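PDB 6RJ1: Mgp-operon protein 3 from Mycoplasma pneumoniae, which probably serves as an extracellular adhesin, known as P40/P90, in the attachment of this human pathogen to sugars on host cells. Local coordinates for residues A[172-184]-A[238-250]. Numbering follows the deposited sequence.
Sequences PYTPNAGLARVNG and VYEPLDSTKEGKG
Ser244 grips the short, weakly bonded helix 176-179 at two successive carbonyls, a small instance of one residue holding a distant segment with both its backbone N and its side-chain hydroxyl. Its N donates to Ala177 O at 2.9 Å, fairly straight at 162° but from above the carbonyl plane, while its OG donates to Gly178 O at 2.6 Å. OG in turn accepts from the backbone N of Arg227. Just before Ser244, Asp243 CA sends a C-H toward the same Ala177 O, and Asp243 OD1 takes the N of Thr245 in an Asx turn that curls the loop here.

At the other end the polar contact is between side chains. With chi1 at -57°, Thr174 OG1 turns to the Glu240 carboxylate, 2.9 Å from both OE1 and OE2. Thr171 OG1 also bonds OE2.

The apolar contact is lighter: Pro175 CG lies 4.3 Å from Leu242 CD2, both side chains touching Leu357. Separately, the Val182 CG2 methyl rests against the Thr245 OG1 hydroxyl.

Arg227 reaches Glu240 OE1 with its guanidinium, in a salt bridge, and Ser244 with its backbone N. The chemistry implies a buried polar seam tying helix 176-179 to the loop following strand 239-241, in which the Glu240 carboxylate, paired with Arg227, probably stays ionised.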
ATOM      1  N   PRO A 172       2.621  13.370  -1.731  1.00 66.43           N
ATOM      2  CA  PRO A 172       1.537  14.137  -1.093  1.00 66.09           C
ATOM      3  C   PRO A 172       1.088  15.378  -1.886  1.00 70.29           C
ATOM      4  O   PRO A 172       0.077  15.990  -1.529  1.00 71.28           O
ATOM      5  CB  PRO A 172       2.142  14.526   0.258  1.00 67.51           C
ATOM      6  CG  PRO A 172       3.603  14.481   0.052  1.00 71.49           C
ATOM      7  CD  PRO A 172       3.829  13.352  -0.883  1.00 66.96           C
ATOM      8  N   TYR A 173       1.828  15.744  -2.956  1.00 65.64           N
ATOM      9  CA  TYR A 173       1.531  16.905  -3.803  1.00 65.83           C
ATOM     10  C   TYR A 173       0.936  16.531  -5.162  1.00 68.82           C
ATOM     11  O   TYR A 173       0.725  17.414  -5.998  1.00 67.99           O
ATOM     12  CB  TYR A 173       2.771  17.810  -3.961  1.00 67.67           C
ATOM     13  CG  TYR A 173       3.396  18.167  -2.636  1.00 71.07           C
ATOM     14  CD1 TYR A 173       2.744  19.011  -1.739  1.00 73.39           C
ATOM     15  CD2 TYR A 173       4.616  17.627  -2.254  1.00 72.87           C
ATOM     16  CE1 TYR A 173       3.297  19.314  -0.499  1.00 74.45           C
ATOM     17  CE2 TYR A 173       5.183  17.929  -1.018  1.00 74.53           C
ATOM     18  CZ  TYR A 173       4.518  18.771  -0.143  1.00 83.92           C
ATOM     19  OH  TYR A 173       5.059  19.048   1.084  1.00 89.87           O
ATOM     20  N   THR A 174       0.649  15.228  -5.373  1.00 64.72           N
ATOM     21  CA  THR A 174       0.052  14.728  -6.610  1.00 64.20           C
ATOM     22  C   THR A 174      -1.414  15.174  -6.638  1.00 67.96           C
ATOM     23  O   THR A 174      -2.185  14.748  -5.771  1.00 68.49           O
ATOM     24  CB  THR A 174       0.215  13.193  -6.728  1.00 67.46           C
ATOM     25  OG1 THR A 174       1.601  12.847  -6.660  1.00 63.32           O
ATOM     26  CG2 THR A 174      -0.404  12.629  -8.008  1.00 62.40           C
ATOM     27  N   PRO A 175      -1.811  16.058  -7.583  1.00 63.11           N
ATOM     28  CA  PRO A 175      -3.216  16.491  -7.620  1.00 62.45           C
ATOM     29  C   PRO A 175      -4.126  15.467  -8.302  1.00 66.76           C
ATOM     30  O   PRO A 175      -3.642  14.608  -9.037  1.00 66.03           O
ATOM     31  CB  PRO A 175      -3.157  17.814  -8.389  1.00 63.71           C
ATOM     32  CG  PRO A 175      -1.949  17.717  -9.249  1.00 68.19           C
ATOM     33  CD  PRO A 175      -1.027  16.665  -8.680  1.00 64.30           C
ATOM     34  N   ASN A 176      -5.446  15.569  -8.062  1.00 64.24           N
ATOM     35  CA  ASN A 176      -6.480  14.703  -8.650  1.00 63.80           C
ATOM     36  C   ASN A 176      -6.371  14.583 -10.184  1.00 65.94           C
ATOM     37  O   ASN A 176      -6.426  13.467 -10.692  1.00 65.53           O
ATOM     38  CB  ASN A 176      -7.891  15.171  -8.234  1.00 63.51           C
ATOM     39  CG  ASN A 176      -8.344  14.702  -6.871  1.00 79.77           C
ATOM     40  OD1 ASN A 176      -7.898  13.672  -6.333  1.00 70.11           O
ATOM     41  ND2 ASN A 176      -9.274  15.438  -6.297  1.00 73.59           N
ATOM     42  N   ALA A 177      -6.176  15.717 -10.909  1.00 60.99           N
ATOM     43  CA  ALA A 177      -6.020  15.738 -12.371  1.00 60.30           C
ATOM     44  C   ALA A 177      -4.738  15.017 -12.821  1.00 64.11           C
ATOM     45  O   ALA A 177      -4.693  14.460 -13.924  1.00 63.71           O
ATOM     46  CB  ALA A 177      -6.034  17.162 -12.887  1.00 60.91           C
ATOM     47  N   GLY A 178      -3.729  15.014 -11.948  1.00 60.02           N
ATOM     48  CA  GLY A 178      -2.474  14.310 -12.166  1.00 59.64           C
ATOM     49  C   GLY A 178      -2.706  12.812 -12.217  1.00 64.53           C
ATOM     50  O   GLY A 178      -2.012  12.120 -12.949  1.00 65.14           O
ATOM     51  N   LEU A 179      -3.698  12.291 -11.464  1.00 60.30           N
ATOM     52  CA  LEU A 179      -4.034  10.866 -11.479  1.00 59.84           C
ATOM     53  C   LEU A 179      -4.901  10.478 -12.692  1.00 63.92           C
ATOM     54  O   LEU A 179      -4.892   9.313 -13.099  1.00 63.45           O
ATOM     55  CB  LEU A 179      -4.739  10.448 -10.173  1.00 59.63           C
ATOM     56  CG  LEU A 179      -3.905  10.088  -8.926  1.00 64.27           C
ATOM     57  CD1 LEU A 179      -2.473   9.635  -9.258  1.00 64.20           C
ATOM     58  CD2 LEU A 179      -3.933  11.179  -7.918  1.00 66.07           C
ATOM     59  N   ALA A 180      -5.653  11.453 -13.251  1.00 60.78           N
ATOM     60  CA  ALA A 180      -6.581  11.276 -14.376  1.00 60.75           C
ATOM     61  C   ALA A 180      -5.912  10.931 -15.711  1.00 66.44           C
ATOM     62  O   ALA A 180      -5.126  11.717 -16.233  1.00 66.76           O
ATOM     63  CB  ALA A 180      -7.468  12.508 -14.529  1.00 61.14           C
ATOM     64  N   ARG A 181      -6.252   9.764 -16.271  1.00 63.46           N
ATOM     65  CA  ARG A 181      -5.742   9.258 -17.546  1.00 63.47           C
ATOM     66  C   ARG A 181      -6.916   9.166 -18.520  1.00 68.77           C
ATOM     67  O   ARG A 181      -7.991   8.716 -18.121  1.00 68.93           O
ATOM     68  CB  ARG A 181      -5.135   7.854 -17.327  1.00 63.14           C
ATOM     69  CG  ARG A 181      -3.605   7.732 -17.402  1.00 72.33           C
ATOM     70  CD  ARG A 181      -2.792   8.637 -16.482  1.00 74.51           C
ATOM     71  NE  ARG A 181      -2.869   8.308 -15.058  1.00 74.54           N
ATOM     72  CZ  ARG A 181      -1.841   7.872 -14.331  1.00 86.83           C
ATOM     73  NH1 ARG A 181      -1.985   7.652 -13.035  1.00 64.68           N
ATOM     74  NH2 ARG A 181      -0.659   7.661 -14.897  1.00 78.39           N
ATOM     75  N   VAL A 182      -6.720   9.565 -19.795  1.00 65.98           N
ATOM     76  CA  VAL A 182      -7.767   9.499 -20.826  1.00 66.18           C
ATOM     77  C   VAL A 182      -8.311   8.068 -20.947  1.00 71.34           C
ATOM     78  O   VAL A 182      -7.540   7.109 -20.980  1.00 70.97           O
ATOM     79  CB  VAL A 182      -7.338  10.114 -22.190  1.00 69.38           C
ATOM     80  CG1 VAL A 182      -8.433   9.958 -23.245  1.00 68.38           C
ATOM     81  CG2 VAL A 182      -6.966  11.588 -22.028  1.00 69.27           C
ATOM     82  N   ASN A 183      -9.645   7.941 -20.925  1.00 68.49           N
ATOM     83  CA  ASN A 183     -10.358   6.671 -21.013  1.00 67.75           C
ATOM     84  C   ASN A 183      -9.951   5.832 -22.212  1.00 69.47           C
ATOM     85  O   ASN A 183      -9.748   6.355 -23.313  1.00 68.12           O
ATOM     86  CB  ASN A 183     -11.867   6.909 -21.077  1.00 66.74           C
ATOM     87  CG  ASN A 183     -12.590   6.867 -19.768  1.00 78.15           C
ATOM     88  OD1 ASN A 183     -12.151   6.267 -18.774  1.00 71.14           O
ATOM     89  ND2 ASN A 183     -13.747   7.487 -19.764  1.00 73.40           N
ATOM     90  N   GLY A 184      -9.874   4.531 -21.978  1.00 65.11           N
ATOM     91  CA  GLY A 184      -9.604   3.545 -23.005  1.00 64.69           C
ATOM     92  C   GLY A 184     -10.826   3.345 -23.883  1.00 69.00           C
ATOM     93  O   GLY A 184     -11.888   3.929 -23.637  1.00 70.08           O
ATOM     94  N   VAL A 238      11.724  12.988 -11.555  1.00 66.15           N
ATOM     95  CA  VAL A 238      11.412  13.712 -10.309  1.00 66.70           C
ATOM     96  C   VAL A 238      10.140  14.547 -10.541  1.00 71.60           C
ATOM     97  O   VAL A 238       9.393  14.819  -9.609  1.00 71.67           O
ATOM     98  CB  VAL A 238      12.589  14.588  -9.793  1.00 70.76           C
ATOM     99  CG1 VAL A 238      13.362  13.916  -8.668  1.00 70.21           C
ATOM    100  CG2 VAL A 238      13.507  15.081 -10.913  1.00 70.86           C
ATOM    101  N   TYR A 239       9.897  14.903 -11.813  1.00 69.19           N
ATOM    102  CA  TYR A 239       8.761  15.679 -12.296  1.00 69.43           C
ATOM    103  C   TYR A 239       7.545  14.797 -12.525  1.00 75.64           C
ATOM    104  O   TYR A 239       7.671  13.634 -12.928  1.00 75.79           O
ATOM    105  CB  TYR A 239       9.121  16.426 -13.596  1.00 69.96           C
ATOM    106  CG  TYR A 239      10.520  16.997 -13.587  1.00 71.47           C
ATOM    107  CD1 TYR A 239      10.797  18.206 -12.954  1.00 73.24           C
ATOM    108  CD2 TYR A 239      11.577  16.312 -14.180  1.00 72.82           C
ATOM    109  CE1 TYR A 239      12.094  18.718 -12.905  1.00 75.18           C
ATOM    110  CE2 TYR A 239      12.878  16.815 -14.141  1.00 74.34           C
ATOM    111  CZ  TYR A 239      13.132  18.023 -13.506  1.00 82.23           C
ATOM    112  OH  TYR A 239      14.412  18.522 -13.467  1.00 81.54           O
ATOM    113  N   GLU A 240       6.363  15.366 -12.268  1.00 72.75           N
ATOM    114  CA  GLU A 240       5.066  14.720 -12.462  1.00 72.63           C
ATOM    115  C   GLU A 240       4.042  15.752 -12.958  1.00 76.55           C
ATOM    116  O   GLU A 240       4.103  16.910 -12.532  1.00 74.93           O
ATOM    117  CB  GLU A 240       4.596  13.954 -11.210  1.00 73.99           C
ATOM    118  CG  GLU A 240       4.511  14.771  -9.928  1.00 83.42           C
ATOM    119  CD  GLU A 240       3.600  14.151  -8.890  1.00 98.48           C
ATOM    120  OE1 GLU A 240       2.407  13.935  -9.203  1.00105.29           O
ATOM    121  OE2 GLU A 240       4.075  13.878  -7.766  1.00 83.66           O
ATOM    122  N   PRO A 241       3.128  15.376 -13.891  1.00 74.43           N
ATOM    123  CA  PRO A 241       2.188  16.372 -14.435  1.00 74.37           C
ATOM    124  C   PRO A 241       1.067  16.817 -13.501  1.00 79.60           C
ATOM    125  O   PRO A 241       0.645  16.062 -12.622  1.00 79.49           O
ATOM    126  CB  PRO A 241       1.638  15.684 -15.684  1.00 75.88           C
ATOM    127  CG  PRO A 241       1.719  14.246 -15.379  1.00 80.37           C
ATOM    128  CD  PRO A 241       2.935  14.052 -14.525  1.00 75.86           C
ATOM    129  N   LEU A 242       0.567  18.047 -13.724  1.00 77.08           N
ATOM    130  CA  LEU A 242      -0.548  18.624 -12.975  1.00 77.34           C
ATOM    131  C   LEU A 242      -1.853  18.002 -13.456  1.00 82.04           C
ATOM    132  O   LEU A 242      -2.781  17.827 -12.663  1.00 82.29           O
ATOM    133  CB  LEU A 242      -0.595  20.142 -13.162  1.00 77.43           C
ATOM    134  CG  LEU A 242       0.426  20.939 -12.375  1.00 82.70           C
ATOM    135  CD1 LEU A 242       0.706  22.243 -13.052  1.00 82.79           C
ATOM    136  CD2 LEU A 242      -0.049  21.189 -10.948  1.00 86.44           C
ATOM    137  N   ASP A 243      -1.909  17.670 -14.763  1.00 78.14           N
ATOM    138  CA  ASP A 243      -3.038  17.043 -15.441  1.00 77.61           C
ATOM    139  C   ASP A 243      -2.484  15.982 -16.394  1.00 78.88           C
ATOM    140  O   ASP A 243      -1.834  16.321 -17.384  1.00 78.69           O
ATOM    141  CB  ASP A 243      -3.855  18.105 -16.207  1.00 79.89           C
ATOM    142  CG  ASP A 243      -5.267  17.708 -16.617  1.00 93.88           C
ATOM    143  OD1 ASP A 243      -5.565  16.487 -16.644  1.00 94.51           O
ATOM    144  OD2 ASP A 243      -6.077  18.620 -16.914  1.00101.60           O
ATOM    145  N   SER A 244      -2.728  14.701 -16.082  1.00 73.34           N
ATOM    146  CA  SER A 244      -2.262  13.573 -16.887  1.00 72.54           C
ATOM    147  C   SER A 244      -3.077  13.336 -18.169  1.00 77.24           C
ATOM    148  O   SER A 244      -2.721  12.487 -18.991  1.00 76.89           O
ATOM    149  CB  SER A 244      -2.182  12.310 -16.046  1.00 74.14           C
ATOM    150  OG  SER A 244      -0.949  12.284 -15.354  1.00 78.42           O
ATOM    151  N   THR A 245      -4.155  14.103 -18.337  1.00 74.32           N
ATOM    152  CA  THR A 245      -5.023  14.086 -19.505  1.00 74.57           C
ATOM    153  C   THR A 245      -4.424  15.044 -20.557  1.00 78.82           C
ATOM    154  O   THR A 245      -4.723  14.928 -21.749  1.00 78.32           O
ATOM    155  CB  THR A 245      -6.476  14.362 -19.033  1.00 86.21           C
ATOM    156  OG1 THR A 245      -7.150  13.114 -18.854  1.00 87.66           O
ATOM    157  CG2 THR A 245      -7.278  15.291 -19.958  1.00 86.25           C
ATOM    158  N   LYS A 246      -3.526  15.945 -20.113  1.00 76.36           N
ATOM    159  CA  LYS A 246      -2.903  16.967 -20.959  1.00 76.67           C
ATOM    160  C   LYS A 246      -1.384  16.847 -21.099  1.00 80.89           C
ATOM    161  O   LYS A 246      -0.868  17.003 -22.205  1.00 80.02           O
ATOM    162  CB  LYS A 246      -3.293  18.371 -20.459  1.00 79.03           C
ATOM    163  CG  LYS A 246      -4.698  18.769 -20.890  1.00101.91           C
ATOM    164  CD  LYS A 246      -5.337  19.789 -19.952  1.00116.05           C
ATOM    165  CE  LYS A 246      -6.658  20.322 -20.474  1.00130.43           C
ATOM    166  NZ  LYS A 246      -7.722  19.279 -20.516  1.00141.18           N
ATOM    167  N   GLU A 247      -0.673  16.593 -19.989  1.00 78.22           N
ATOM    168  CA  GLU A 247       0.790  16.510 -19.992  1.00 77.89           C
ATOM    169  C   GLU A 247       1.319  15.145 -19.548  1.00 81.10           C
ATOM    170  O   GLU A 247       0.535  14.275 -19.169  1.00 81.26           O
ATOM    171  CB  GLU A 247       1.411  17.662 -19.168  1.00 79.33           C
ATOM    172  CG  GLU A 247       1.163  19.051 -19.750  1.00 89.68           C
ATOM    173  CD  GLU A 247       1.627  19.346 -21.168  1.00108.98           C
ATOM    174  OE1 GLU A 247       1.037  20.256 -21.794  1.00111.56           O
ATOM    175  OE2 GLU A 247       2.582  18.694 -21.650  1.00 97.59           O
ATOM    176  N   GLY A 248       2.638  14.972 -19.624  1.00 75.83           N
ATOM    177  CA  GLY A 248       3.319  13.725 -19.302  1.00 74.32           C
ATOM    178  C   GLY A 248       3.444  12.838 -20.530  1.00 76.81           C
ATOM    179  O   GLY A 248       2.802  13.095 -21.556  1.00 76.96           O
ATOM    180  N   LYS A 249       4.280  11.794 -20.446  1.00 71.68           N
ATOM    181  CA  LYS A 249       4.488  10.861 -21.560  1.00 70.26           C
ATOM    182  C   LYS A 249       4.097   9.405 -21.222  1.00 72.97           C
ATOM    183  O   LYS A 249       4.277   8.519 -22.053  1.00 72.10           O
ATOM    184  CB  LYS A 249       5.927  10.954 -22.104  1.00 71.10           C
ATOM    185  CG  LYS A 249       6.231  12.254 -22.828  1.00 74.28           C
ATOM    186  CD  LYS A 249       5.483  12.386 -24.147  1.00 77.35           C
ATOM    187  CE  LYS A 249       5.333  13.820 -24.581  1.00 83.45           C
ATOM    188  NZ  LYS A 249       4.566  13.928 -25.854  1.00 93.80           N
ATOM    189  N   GLY A 250       3.536   9.188 -20.034  1.00 68.80           N
ATOM    190  CA  GLY A 250       3.101   7.874 -19.579  1.00 68.32           C
ATOM    191  C   GLY A 250       4.213   6.851 -19.613  1.00 72.73           C
ATOM    192  O   GLY A 250       5.256   7.050 -18.979  1.00 72.77           O
TER